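Local coordinates for protein vacuolar aminopeptidase 1 (Saccharomyces cerevisiae, PDB 5JGF) that removes N-terminal amino acids, preferably neutral or hydrophobic ones, from peptides in the yeast vacuole as a zinc-dependent dodecamer, and travels there as cargo of the Cvt pathway, at residues D[328-331]-D[332-335]; D[457-460]-D[461-465]. All blocks are in the same frame, centred on the assembly; numbering follows the deposited sequence.

Contact 1 (D[328-331]-D[332-335]); sequences PVDL and HTVW
An aspartate N-cap starts the short helix 331-336, where Asp330 folds its carboxylate back over the first turn. With CG anti to the backbone N (chi1 179°) the carboxylate lies beside the first amides, and its two oxygens meet different partners. Asp330 OD1 accepts two weak bonds, from His332 N at 3.1 Å and from Thr333 N at 3.5 Å. OD2 takes the hydroxyl of Thr333, with Thr333 OG1 only 2.5 Å from Asp330 OD2 and lying well above the carboxylate plane. Aspartate suits the site because its short acid reaches amides that have no earlier turn to bond to, and its negative charge probably gains from the helix dipole. Replacing Asp330 with an alanine removes both oxygens and would probably leave the amides of His332 and Thr333 without a side-chain acceptor and the Thr333 hydroxyl free to turn. Asn49 of the second subunit bonds weakly to Asp330 OD2, and Glu318 of that subunit hydrogen-bonds to His332 NE2. Regular helix bonding follows, from Val334 N to Asp330 O (3.1 Å) and, nearly straight at 173°, from Trp335 N to Leu331 O. One methyl of each valine meets the other beside the cap, Val329 CG1 lying 3.8 Å from Val334 CG2.

Contact 2 (D[457-460]-D[461-465]); sequences NGFF and KHWRS
Three successive i to i+4 bonds carry the C-terminal helix 448-468 through this turn, Lys461 N to Asn457 O, His462 N to Gly458 O and Trp463 N to Phe459 O, the last 2.8 Å long, before the helix kinks and the amides of Arg464 and Ser465 lose their bonds to the preceding turn. Phe459 and Trp463, one turn apart on the buried side, form an offset stack: the phenyl ring and the five-membered ring of the indole have centroids 4.7 Å apart and planes inclined by 24°. The base of the tryptophan also packs on the phenyl ring, Phe459 CE1 lying 3.4 Å from Trp463 CB. Trp463 CG sits between its own backbone N and carbonyl carbon (chi1 83°), a rotamer that brings the indole back across Phe459. Flat aromatic groups suit this side, where Ile339 of the central sheet packs against both side chains and Phe460 reaches Tyr277 of helix 261-278. On the outer side the extended Lys461 chain runs back along the helix, and its NZ makes a weak bond to Asn457 OD1 at 3.4 Å; a long, flexible amine fits this exposed position. Water bridges the gap in the helix bonding. One molecule donates to Phe460 O at 2.9 Å and accepts from Arg464 N at 3.1 Å, standing in for the missing helix bond. A second donates to the same carbonyl and accepts weakly from Trp463 NE1 at the edge of the indole. The chemistry thus divides the turn: the stacked rings give the inner side an apolar face that packs on Ile339 of the sheet, while two waters donate to Phe460 O and link it to the amide of Arg464 at the kink and, weakly, to the indole N-H of Trp463.

Contact 1 and contact 2 are separate helical turns on the same side of the chain's centre, their own centres about 21 Å apart and their nearest atoms about 7 Å apart, so they do not touch. Strand 339-347 connects them: it follows the helix of 328-335 in the chain, and its Ile339 packs against the aromatic side of 457-465. Asn337 is a second go-between, its side chain bonding to Thr333 O and its carbonyl weakly to Arg464. Both contacts lie away from the two-zinc site, although the same strand carries Asp344, a zinc ligand. Their surroundings differ: contact 1 meets a second subunit, whereas contact 2 packs wholly within its own.

Contact 1 (D[328-331]-D[332-335])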
# COMPACT_ATOMS: atom_id res chain seq x y z
N PRO D 328 -31.40 56.03 32.96
CA PRO D 328 -31.07 54.99 31.98
C PRO D 328 -29.56 54.85 31.82
O PRO D 328 -28.83 55.84 31.80
CB PRO D 328 -31.72 55.51 30.69
CG PRO D 328 -32.86 56.36 31.20
CD PRO D 328 -32.20 57.09 32.34
N VAL D 329 -29.09 53.61 31.72
CA VAL D 329 -27.67 53.35 31.55
C VAL D 329 -27.42 52.80 30.15
O VAL D 329 -28.07 51.84 29.73
CB VAL D 329 -27.15 52.33 32.59
CG1 VAL D 329 -25.69 51.99 32.30
CG2 VAL D 329 -27.28 52.91 33.99
N ASP D 330 -26.51 53.44 29.43
CA ASP D 330 -26.17 53.04 28.07
C ASP D 330 -25.14 51.91 28.13
O ASP D 330 -23.95 52.15 28.29
CB ASP D 330 -25.59 54.25 27.32
CG ASP D 330 -25.17 53.92 25.90
OD1 ASP D 330 -25.44 52.80 25.42
OD2 ASP D 330 -24.58 54.81 25.24
N LEU D 331 -25.62 50.67 28.00
CA LEU D 331 -24.76 49.50 28.06
C LEU D 331 -23.69 49.46 26.97
O LEU D 331 -22.64 48.84 27.14
CB LEU D 331 -25.61 48.23 28.00
CG LEU D 331 -26.57 48.02 29.17
CD1 LEU D 331 -27.46 46.81 28.91
CD2 LEU D 331 -25.78 47.85 30.46
N HIS D 332 -23.95 50.11 25.84
CA HIS D 332 -22.97 50.13 24.76
C HIS D 332 -21.80 50.99 25.20
O HIS D 332 -20.64 50.68 24.92
CB HIS D 332 -23.60 50.69 23.48
CG HIS D 332 -24.66 49.80 22.91
ND1 HIS D 332 -24.38 48.56 22.38
CD2 HIS D 332 -26.00 49.96 22.80
CE1 HIS D 332 -25.51 47.99 21.98
NE2 HIS D 332 -26.50 48.82 22.22
N THR D 333 -22.09 52.07 25.92
CA THR D 333 -21.05 52.94 26.42
C THR D 333 -20.27 52.21 27.51
O THR D 333 -19.05 52.34 27.60
CB THR D 333 -21.64 54.25 26.99
OG1 THR D 333 -22.17 55.04 25.92
CG2 THR D 333 -20.57 55.04 27.73
N VAL D 334 -20.98 51.44 28.32
CA VAL D 334 -20.36 50.68 29.40
C VAL D 334 -19.30 49.73 28.85
O VAL D 334 -18.14 49.77 29.26
CB VAL D 334 -21.41 49.85 30.17
CG1 VAL D 334 -20.72 48.91 31.16
CG2 VAL D 334 -22.38 50.78 30.90
N TRP D 335 -19.69 48.87 27.91
CA TRP D 335 -18.76 47.91 27.35
C TRP D 335 -17.65 48.54 26.52
O TRP D 335 -16.52 48.05 26.51
CB TRP D 335 -19.53 46.86 26.54
CG TRP D 335 -20.34 45.97 27.43
CD1 TRP D 335 -21.70 45.82 27.43
CD2 TRP D 335 -19.85 45.14 28.49
NE1 TRP D 335 -22.08 44.95 28.43
CE2 TRP D 335 -20.96 44.52 29.10
CE3 TRP D 335 -18.56 44.87 28.99
CZ2 TRP D 335 -20.83 43.64 30.18
CZ3 TRP D 335 -18.44 43.99 30.07
CH2 TRP D 335 -19.57 43.39 30.65

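Contact 2 (D[457-460]-D[461-465])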
# COMPACT_ATOMS: atom_id res chain seq x y z
N ASN D 457 -4.63 41.18 41.18
CA ASN D 457 -4.91 42.17 42.21
C ASN D 457 -4.53 43.53 41.62
O ASN D 457 -5.27 44.50 41.74
CB ASN D 457 -4.08 41.89 43.46
CG ASN D 457 -4.45 42.79 44.63
OD1 ASN D 457 -3.60 43.19 45.42
ND2 ASN D 457 -5.74 43.10 44.76
N GLY D 458 -3.37 43.57 40.97
CA GLY D 458 -2.90 44.79 40.34
C GLY D 458 -3.86 45.26 39.26
O GLY D 458 -4.02 46.46 39.03
N PHE D 459 -4.48 44.31 38.57
CA PHE D 459 -5.44 44.63 37.52
C PHE D 459 -6.64 45.39 38.08
O PHE D 459 -7.01 46.45 37.57
CB PHE D 459 -5.94 43.36 36.83
CG PHE D 459 -7.14 43.58 35.95
CD1 PHE D 459 -7.03 44.24 34.73
CD2 PHE D 459 -8.41 43.16 36.37
CE1 PHE D 459 -8.15 44.46 33.93
CE2 PHE D 459 -9.53 43.38 35.57
CZ PHE D 459 -9.40 44.03 34.35
N PHE D 460 -7.25 44.85 39.13
CA PHE D 460 -8.41 45.51 39.72
C PHE D 460 -8.07 46.89 40.27
O PHE D 460 -8.85 47.83 40.15
CB PHE D 460 -9.03 44.64 40.82
CG PHE D 460 -9.79 43.46 40.29
CD1 PHE D 460 -10.81 43.63 39.36
CD2 PHE D 460 -9.49 42.17 40.73
CE1 PHE D 460 -11.53 42.54 38.87
CE2 PHE D 460 -10.21 41.07 40.25
CZ PHE D 460 -11.23 41.26 39.32
N LYS D 461 -6.89 47.01 40.86
CA LYS D 461 -6.46 48.29 41.42
C LYS D 461 -6.15 49.36 40.39
O LYS D 461 -6.55 50.51 40.54
CB LYS D 461 -5.22 48.10 42.29
CG LYS D 461 -5.43 47.41 43.61
CD LYS D 461 -4.09 47.24 44.32
CE LYS D 461 -4.26 46.65 45.71
NZ LYS D 461 -2.93 46.39 46.35
N HIS D 462 -5.45 48.98 39.32
CA HIS D 462 -5.01 49.97 38.34
C HIS D 462 -5.49 49.93 36.88
O HIS D 462 -5.10 50.79 36.10
CB HIS D 462 -3.48 49.99 38.33
CG HIS D 462 -2.87 50.01 39.70
ND1 HIS D 462 -2.02 49.02 40.15
CD2 HIS D 462 -3.00 50.89 40.72
CE1 HIS D 462 -1.64 49.30 41.38
NE2 HIS D 462 -2.22 50.43 41.75
N TRP D 463 -6.32 48.97 36.49
CA TRP D 463 -6.74 48.93 35.09
C TRP D 463 -7.44 50.19 34.60
O TRP D 463 -7.20 50.64 33.48
CB TRP D 463 -7.63 47.71 34.81
CG TRP D 463 -9.07 47.92 35.15
CD1 TRP D 463 -9.68 47.67 36.34
CD2 TRP D 463 -10.08 48.46 34.29
NE1 TRP D 463 -11.01 48.02 36.28
CE2 TRP D 463 -11.28 48.51 35.03
CE3 TRP D 463 -10.09 48.91 32.96
CZ2 TRP D 463 -12.48 48.99 34.49
CZ3 TRP D 463 -11.28 49.38 32.42
CH2 TRP D 463 -12.46 49.42 33.19
N ARG D 464 -8.31 50.76 35.42
CA ARG D 464 -9.04 51.96 35.02
C ARG D 464 -8.08 53.11 34.74
O ARG D 464 -8.19 53.78 33.71
CB ARG D 464 -10.06 52.36 36.10
CG ARG D 464 -11.00 53.50 35.71
CD ARG D 464 -11.83 53.18 34.47
NE ARG D 464 -11.18 53.60 33.23
CZ ARG D 464 -11.64 53.35 32.01
NH1 ARG D 464 -12.77 52.68 31.84
NH2 ARG D 464 -10.98 53.79 30.95
N SER D 465 -7.14 53.33 35.64
CA SER D 465 -6.16 54.41 35.49
C SER D 465 -5.28 54.21 34.25
O SER D 465 -4.93 55.18 33.58
CB SER D 465 -5.28 54.50 36.73
OG SER D 465 -4.30 55.52 36.58
O HOH W 1 -8.88 50.20 38.43
O HOH W 2 -11.26 47.32 39.20